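Local coordinates for protein SVS_variant_AS1 (Streptomyces sp. CWA1, PDB 6TJA) that probably cyclises geranylgeranyl diphosphate to the spirocyclic diterpene spiroviolene, as an engineered ancestral form of a class I terpene synthase, at residues A[111-116]-A[125-130]; A[179-184]-A[242-247]; A[224-229]-A[266-271]. All blocks are in the same frame, centred on the assembly; numbering follows the deposited sequence.

Overall arrangement
Contacts 1 and 3 pair helices of the all-helical class I terpene synthase fold, while contact 2 sets helix 175-185 against the loop and first residues leading into helix 246-254. Contact 1 stands apart: its centre is about 26 Å from that of contact 2 and about 31 Å from that of contact 3, on the opposite side of the chain's centre from the latter. Contacts 2 and 3, with centres about 11 Å apart, touch through Asp229 of contact 3. Its OD1 forms a salt bridge with Arg182 NH2 at 2.7 Å, while its OD2 probably accepts a hydrogen bond from Ile246 N. Asn228 and Asp229 begin a sequence resembling the family's metal-binding NSE motif, so this pair of contacts probably borders the active site. Contacts 1 and 2 both touch the second subunit.

Contact 1 of 3, residues A[111-116]-A[125-130]; sequences QRALEA and RFVPAL
Ala113 faces Val127 and Leu114 faces Leu130, each pair with CA atoms 6.7 Å apart, where the last turn of helix 100-115 meets the first turns of helix 126-140. The two are consecutive helices of the class I terpene synthase fold, joined by a short connection without helix or strand. The interface is small and apolar, with no hydrogen bond across it. Ala113 points its methyl at the other helix, and CB meets Val127 CG1 at 3.8 Å. One turn further along helix 126-140, Leu130 reaches over with CG anti to the backbone N (chi1 -176°), and its CD2 comes to 4.0 Å from Leu114 CB. This is the nearest approach of the two leucines, with Leu114 CD1 only slightly farther from both Leu130 methyls. Beyond this seam Leu130 packs on Trp82 of helix 70-91, and Leu114 on His153 of helix 143-169, so both leucines also touch other helices. Arg112 reaches the second subunit, where its NH1 forms a salt bridge with Glu218 of that chain. Within helix 100-115 the N-H of Gln111 NE2 points almost straight at Glu115 OE2, 2.8 Å away, meeting it on the anti side and tilted from the carboxylate plane.

Contact 2 of 3, residues A[179-184]-A[242-247]; sequences LAMRLL and TDQNIY
Met181 and Gln244 make the closest approach between helix 175-185 and the segment leading into helix 246-254, two elements of the class I terpene synthase helical bundle. Their side chains cross at about a right angle. The thioether end of Met181 lies against the amide oxygen, with CE 3.4 Å and SD 3.5 Å from Gln244 OE1. The methionine leaves its helix extended, CG anti to the backbone N (chi1 179°), and bends only at its last torsion (chi3 74°), which lets sulfur and methyl both touch the same oxygen. A second, looser touch is apolar: Leu179 CD2 stands 4.5 Å from Ile246 CD1. No hydrogen bond links the two segments.

What fixes the glutamine lies in the next shell. On helix 143-169, Asn166 ND2 donates to Gln244 OE1, and Gln244 NE2 donates to the carbonyl of Gln163, so this buried amide is held at both ends and its rotation is set. Met181 also packs on Gln163 and Asn166, so both side chains meet the same part of helix 143-169. Leu179 rests on Met222 of helix 211-231, whereas Ile246 rests on Ala265 of helix 258-283. The start of helix 246-254 is capped by Asn245, whose OD1 accepts a hydrogen bond from Ser248 N. From the other end of that amide, ND2 donates in the amide plane to Asp243 OD1 at 2.9 Å, and the bond is nearly straight.

Contact 3 of 3, residues A[224-229]-A[266-271]; sequences AALDND and TKLRDR
Asp227 and Arg269 form a buried salt bridge between helix 211-231 and helix 258-283, neighbours in the class I terpene synthase bundle. The short segments run nearly antiparallel, at 156°, and their axes come within 10.3 Å. Arg269 presents the side of its guanidinium that carries NE, giving one nitrogen to each oxygen. NE donates to Asp227 OD1 at 2.8 Å in a bent bond tilted from the guanidinium plane, while NH2 donates to Asp227 OD2 at 2.9 Å almost straight (176°), in that plane and on the syn lone pair. The carboxylate and guanidinium planes are about 30° apart, nearly coplanar. A bend of the arginine chain at chi2 brings the NE side of the guanidinium across the Asp227 carboxylate.

The third nitrogen is also taken up: NH1 donates to Asp270 OD1 at 2.9 Å and to the backbone oxygen of Tyr14 in the N-terminal segment. Asp270 OD2 accepts a hydrogen bond from Ser337 OG. One positive group placed between two carboxylates probably offsets the repulsion between them. A leucine in place of Arg269 would probably leave the buried carboxylate of Asp227 without its cation, and Asp270 OD1 and the Tyr14 carbonyl without this donor. Alongside the ion pair, the aliphatic part of Arg269 slides past Leu226 in the opposite direction. Leu226 CD1 sits in contact with both partners on helix 258-283, 3.8 Å from Arg269 CB and 3.8 Å from Leu268 CD1.

Contact 1 of 3, residues A[111-116]-A[125-130]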
# COMPACT_ATOMS: atom_id res chain seq x y z
N GLN A 111 -5.19 8.43 -3.40
CA GLN A 111 -5.08 6.96 -3.52
C GLN A 111 -6.48 6.40 -3.91
O GLN A 111 -6.55 5.65 -4.88
CB GLN A 111 -4.42 6.38 -2.27
CG GLN A 111 -4.22 4.88 -2.35
CD GLN A 111 -3.21 4.40 -3.37
OE1 GLN A 111 -2.21 5.08 -3.67
NE2 GLN A 111 -3.45 3.19 -3.88
N ARG A 112 -7.56 6.83 -3.27
CA ARG A 112 -8.92 6.33 -3.56
C ARG A 112 -9.29 6.63 -5.02
O ARG A 112 -9.79 5.71 -5.69
CB ARG A 112 -9.95 6.88 -2.58
CG ARG A 112 -11.34 6.29 -2.77
CD ARG A 112 -11.36 4.80 -2.46
NE ARG A 112 -12.57 4.12 -2.87
CZ ARG A 112 -12.68 2.80 -3.01
NH1 ARG A 112 -11.64 2.01 -2.76
NH2 ARG A 112 -13.85 2.26 -3.35
N ALA A 113 -9.01 7.83 -5.51
CA ALA A 113 -9.24 8.26 -6.92
C ALA A 113 -8.54 7.32 -7.90
O ALA A 113 -9.11 7.06 -9.00
CB ALA A 113 -8.77 9.68 -7.10
N LEU A 114 -7.34 6.86 -7.55
CA LEU A 114 -6.53 5.94 -8.40
C LEU A 114 -7.23 4.58 -8.50
O LEU A 114 -7.15 3.97 -9.56
CB LEU A 114 -5.12 5.79 -7.80
CG LEU A 114 -4.19 4.82 -8.51
CD1 LEU A 114 -4.02 5.20 -9.99
CD2 LEU A 114 -2.84 4.76 -7.81
N GLU A 115 -7.90 4.14 -7.42
CA GLU A 115 -8.50 2.79 -7.29
C GLU A 115 -9.98 2.80 -7.71
O GLU A 115 -10.48 1.73 -8.04
CB GLU A 115 -8.40 2.30 -5.85
CG GLU A 115 -6.96 2.13 -5.42
CD GLU A 115 -6.69 1.35 -4.15
OE1 GLU A 115 -7.30 0.28 -3.96
OE2 GLU A 115 -5.80 1.80 -3.38
N ALA A 116 -10.62 3.94 -7.68
CA ALA A 116 -12.02 4.07 -8.00
C ALA A 116 -12.28 5.15 -9.01
O ALA A 116 -12.17 6.29 -8.72
CB ALA A 116 -12.77 4.37 -6.73
N ARG A 125 -6.90 19.63 -8.58
CA ARG A 125 -6.61 19.59 -10.03
C ARG A 125 -5.67 18.41 -10.36
O ARG A 125 -5.59 18.02 -11.55
CB ARG A 125 -6.04 20.94 -10.47
CG ARG A 125 -4.73 21.32 -9.80
CD ARG A 125 -4.19 22.61 -10.39
NE ARG A 125 -2.79 22.86 -10.04
CZ ARG A 125 -2.37 23.33 -8.87
NH1 ARG A 125 -3.23 23.58 -7.89
NH2 ARG A 125 -1.08 23.53 -8.68
N PHE A 126 -4.98 17.85 -9.36
CA PHE A 126 -4.10 16.67 -9.57
C PHE A 126 -4.96 15.43 -9.82
O PHE A 126 -4.47 14.53 -10.50
CB PHE A 126 -3.10 16.52 -8.42
CG PHE A 126 -1.97 17.49 -8.57
CD1 PHE A 126 -0.98 17.28 -9.53
CD2 PHE A 126 -1.91 18.64 -7.80
CE1 PHE A 126 0.04 18.22 -9.72
CE2 PHE A 126 -0.89 19.57 -7.98
CZ PHE A 126 0.07 19.37 -8.95
N VAL A 127 -6.20 15.39 -9.32
CA VAL A 127 -6.98 14.11 -9.26
C VAL A 127 -7.46 13.72 -10.66
O VAL A 127 -7.20 12.60 -11.07
CB VAL A 127 -8.09 14.12 -8.20
CG1 VAL A 127 -9.21 13.14 -8.51
CG2 VAL A 127 -7.49 13.86 -6.83
N PRO A 128 -8.15 14.59 -11.45
CA PRO A 128 -8.62 14.19 -12.78
C PRO A 128 -7.47 13.72 -13.70
O PRO A 128 -7.62 12.71 -14.35
CB PRO A 128 -9.32 15.44 -13.35
CG PRO A 128 -9.66 16.26 -12.10
CD PRO A 128 -8.55 15.96 -11.11
N ALA A 129 -6.34 14.42 -13.66
CA ALA A 129 -5.10 14.02 -14.38
C ALA A 129 -4.68 12.58 -14.02
O ALA A 129 -4.43 11.77 -14.96
CB ALA A 129 -4.01 15.02 -14.06
N LEU A 130 -4.61 12.25 -12.71
CA LEU A 130 -4.24 10.90 -12.24
C LEU A 130 -5.26 9.90 -12.77
O LEU A 130 -4.87 8.79 -13.11
CB LEU A 130 -4.17 10.83 -10.70
CG LEU A 130 -3.70 9.49 -10.15
CD1 LEU A 130 -2.31 9.14 -10.68
CD2 LEU A 130 -3.69 9.46 -8.63

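Contact 2 of 3, residues A[179-184]-A[242-247]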
# COMPACT_ATOMS: atom_id res chain seq x y z
N LEU A 179 16.67 5.42 5.19
CA LEU A 179 16.73 4.50 4.02
C LEU A 179 15.37 3.82 3.86
O LEU A 179 14.85 3.77 2.73
CB LEU A 179 17.85 3.48 4.21
CG LEU A 179 19.25 4.07 4.24
CD1 LEU A 179 20.27 2.97 4.48
CD2 LEU A 179 19.57 4.82 2.95
N ALA A 180 14.76 3.39 4.97
CA ALA A 180 13.39 2.81 4.93
C ALA A 180 12.42 3.84 4.33
O ALA A 180 11.63 3.48 3.45
CB ALA A 180 12.96 2.37 6.31
N MET A 181 12.49 5.09 4.78
CA MET A 181 11.53 6.16 4.42
C MET A 181 11.72 6.52 2.94
O MET A 181 10.74 6.57 2.18
CB MET A 181 11.79 7.40 5.28
CG MET A 181 10.90 8.53 4.97
SD MET A 181 11.36 10.06 5.78
CE MET A 181 12.79 10.54 4.82
N ARG A 182 12.96 6.75 2.56
CA ARG A 182 13.36 7.27 1.25
C ARG A 182 13.15 6.20 0.17
O ARG A 182 12.90 6.55 -0.98
CB ARG A 182 14.80 7.76 1.41
CG ARG A 182 15.35 8.49 0.21
CD ARG A 182 14.66 9.82 -0.01
NE ARG A 182 15.31 10.46 -1.14
CZ ARG A 182 14.72 11.28 -1.97
NH1 ARG A 182 13.44 11.57 -1.84
NH2 ARG A 182 15.42 11.79 -2.97
N LEU A 183 13.25 4.93 0.54
CA LEU A 183 12.91 3.80 -0.34
C LEU A 183 11.51 4.08 -0.89
O LEU A 183 11.26 3.80 -2.05
CB LEU A 183 12.97 2.54 0.51
CG LEU A 183 12.86 1.17 -0.18
CD1 LEU A 183 13.96 0.93 -1.21
CD2 LEU A 183 12.92 0.10 0.92
N LEU A 184 10.65 4.67 -0.07
CA LEU A 184 9.24 4.95 -0.43
C LEU A 184 9.07 6.36 -1.00
O LEU A 184 8.38 6.50 -2.02
CB LEU A 184 8.42 4.72 0.85
CG LEU A 184 8.41 3.30 1.40
CD1 LEU A 184 7.41 3.19 2.54
CD2 LEU A 184 8.07 2.29 0.29
N THR A 242 18.98 20.38 7.88
CA THR A 242 17.51 20.65 8.01
C THR A 242 16.70 19.74 7.07
O THR A 242 15.72 19.13 7.53
CB THR A 242 17.18 22.12 7.72
OG1 THR A 242 17.77 22.92 8.74
CG2 THR A 242 15.69 22.39 7.65
N ASP A 243 17.05 19.74 5.77
CA ASP A 243 16.40 18.92 4.72
C ASP A 243 16.71 17.43 4.99
O ASP A 243 17.83 17.10 5.42
CB ASP A 243 16.82 19.41 3.33
CG ASP A 243 16.15 18.68 2.16
OD1 ASP A 243 16.88 17.98 1.40
OD2 ASP A 243 14.91 18.81 2.01
N GLN A 244 15.73 16.55 4.82
CA GLN A 244 15.93 15.10 5.05
C GLN A 244 16.53 14.52 3.77
O GLN A 244 15.80 14.40 2.80
CB GLN A 244 14.63 14.41 5.45
CG GLN A 244 14.09 14.84 6.81
CD GLN A 244 12.75 14.17 7.00
OE1 GLN A 244 12.66 12.96 7.20
NE2 GLN A 244 11.68 14.93 6.82
N ASN A 245 17.85 14.33 3.75
CA ASN A 245 18.59 13.69 2.63
C ASN A 245 19.73 12.93 3.29
O ASN A 245 19.99 13.17 4.48
CB ASN A 245 19.02 14.72 1.57
CG ASN A 245 19.95 15.78 2.12
OD1 ASN A 245 21.07 15.48 2.53
ND2 ASN A 245 19.50 17.02 2.17
N ILE A 246 20.40 12.05 2.56
CA ILE A 246 21.46 11.15 3.12
C ILE A 246 22.55 11.99 3.79
O ILE A 246 23.04 11.60 4.89
CB ILE A 246 22.01 10.22 2.02
CG1 ILE A 246 22.96 9.18 2.62
CG2 ILE A 246 22.66 11.01 0.89
CD1 ILE A 246 22.31 8.29 3.67
N TYR A 247 22.89 13.12 3.18
CA TYR A 247 23.98 14.01 3.64
C TYR A 247 23.62 14.59 5.02
O TYR A 247 24.42 14.41 5.93
CB TYR A 247 24.30 15.06 2.58
CG TYR A 247 24.54 14.44 1.23
CD1 TYR A 247 25.65 13.65 0.99
CD2 TYR A 247 23.60 14.53 0.24
CE1 TYR A 247 25.87 13.08 -0.25
CE2 TYR A 247 23.78 13.94 -0.98
CZ TYR A 247 24.92 13.23 -1.25
OH TYR A 247 25.05 12.63 -2.47

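Contact 3 of 3, residues A[224-229]-A[266-271]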
# COMPACT_ATOMS: atom_id res chain seq x y z
N ALA A 224 18.57 4.54 -7.06
CA ALA A 224 17.91 5.67 -7.77
C ALA A 224 17.60 6.80 -6.78
O ALA A 224 17.79 7.97 -7.14
CB ALA A 224 16.63 5.23 -8.45
N ALA A 225 17.07 6.45 -5.60
CA ALA A 225 16.79 7.41 -4.51
C ALA A 225 18.08 8.15 -4.11
O ALA A 225 18.04 9.35 -3.94
CB ALA A 225 16.22 6.68 -3.31
N LEU A 226 19.16 7.44 -3.88
CA LEU A 226 20.43 8.03 -3.38
C LEU A 226 21.10 8.79 -4.53
O LEU A 226 21.76 9.80 -4.27
CB LEU A 226 21.32 6.91 -2.83
CG LEU A 226 20.83 6.22 -1.56
CD1 LEU A 226 21.81 5.13 -1.17
CD2 LEU A 226 20.67 7.19 -0.41
N ASP A 227 20.93 8.33 -5.77
CA ASP A 227 21.34 9.13 -6.95
C ASP A 227 20.51 10.42 -6.96
O ASP A 227 21.10 11.48 -7.18
CB ASP A 227 21.32 8.28 -8.23
CG ASP A 227 22.46 7.28 -8.26
OD1 ASP A 227 23.33 7.35 -7.35
OD2 ASP A 227 22.47 6.42 -9.13
N ASN A 228 19.21 10.37 -6.64
CA ASN A 228 18.38 11.60 -6.57
C ASN A 228 18.87 12.49 -5.40
O ASN A 228 18.94 13.71 -5.62
CB ASN A 228 16.88 11.31 -6.58
CG ASN A 228 16.39 10.82 -7.94
OD1 ASN A 228 16.98 11.16 -8.96
ND2 ASN A 228 15.36 9.99 -7.96
N ASP A 229 19.27 11.96 -4.24
CA ASP A 229 19.79 12.83 -3.15
C ASP A 229 21.06 13.56 -3.65
O ASP A 229 21.30 14.70 -3.23
CB ASP A 229 20.10 12.07 -1.86
CG ASP A 229 18.90 11.65 -1.05
OD1 ASP A 229 17.76 11.87 -1.53
OD2 ASP A 229 19.12 11.14 0.08
N THR A 266 28.55 7.99 -0.85
CA THR A 266 28.93 7.36 -2.14
C THR A 266 29.30 5.91 -1.84
O THR A 266 28.92 5.00 -2.65
CB THR A 266 30.04 8.16 -2.83
OG1 THR A 266 29.43 9.44 -3.03
CG2 THR A 266 30.52 7.55 -4.14
N LYS A 267 29.96 5.71 -0.72
CA LYS A 267 30.37 4.41 -0.28
C LYS A 267 29.20 3.47 -0.05
O LYS A 267 29.14 2.43 -0.60
CB LYS A 267 31.22 4.51 0.96
CG LYS A 267 32.68 4.74 0.67
CD LYS A 267 33.47 4.76 1.94
CE LYS A 267 34.61 5.72 1.86
NZ LYS A 267 35.85 5.06 2.28
N LEU A 268 28.25 3.88 0.75
CA LEU A 268 27.14 3.03 1.00
C LEU A 268 26.23 2.78 -0.22
O LEU A 268 25.72 1.73 -0.37
CB LEU A 268 26.40 3.44 2.26
CG LEU A 268 25.71 4.76 2.30
CD1 LEU A 268 24.41 4.67 1.56
CD2 LEU A 268 25.52 5.19 3.73
N ARG A 269 26.11 3.75 -1.09
CA ARG A 269 25.28 3.68 -2.33
C ARG A 269 25.94 2.66 -3.26
O ARG A 269 25.24 1.78 -3.79
CB ARG A 269 25.13 5.09 -2.92
CG ARG A 269 24.42 5.18 -4.27
CD ARG A 269 25.42 4.96 -5.38
NE ARG A 269 24.87 5.12 -6.72
CZ ARG A 269 25.43 4.62 -7.80
NH1 ARG A 269 26.55 3.91 -7.71
NH2 ARG A 269 24.87 4.80 -8.98
N ASP A 270 27.26 2.75 -3.39
CA ASP A 270 28.07 1.84 -4.22
C ASP A 270 27.99 0.41 -3.66
O ASP A 270 27.86 -0.53 -4.44
CB ASP A 270 29.50 2.36 -4.31
CG ASP A 270 29.70 3.55 -5.24
OD1 ASP A 270 28.73 4.01 -5.87
OD2 ASP A 270 30.84 4.02 -5.29
N ARG A 271 28.01 0.26 -2.34
CA ARG A 271 27.88 -1.08 -1.72
C ARG A 271 26.53 -1.68 -2.16
O ARG A 271 26.50 -2.86 -2.52
CB ARG A 271 28.07 -0.95 -0.20
CG ARG A 271 27.78 -2.26 0.52
CD ARG A 271 27.83 -2.21 2.03
NE ARG A 271 29.03 -1.61 2.58
CZ ARG A 271 29.60 -1.98 3.73
NH1 ARG A 271 29.16 -3.02 4.38
NH2 ARG A 271 30.65 -1.34 4.19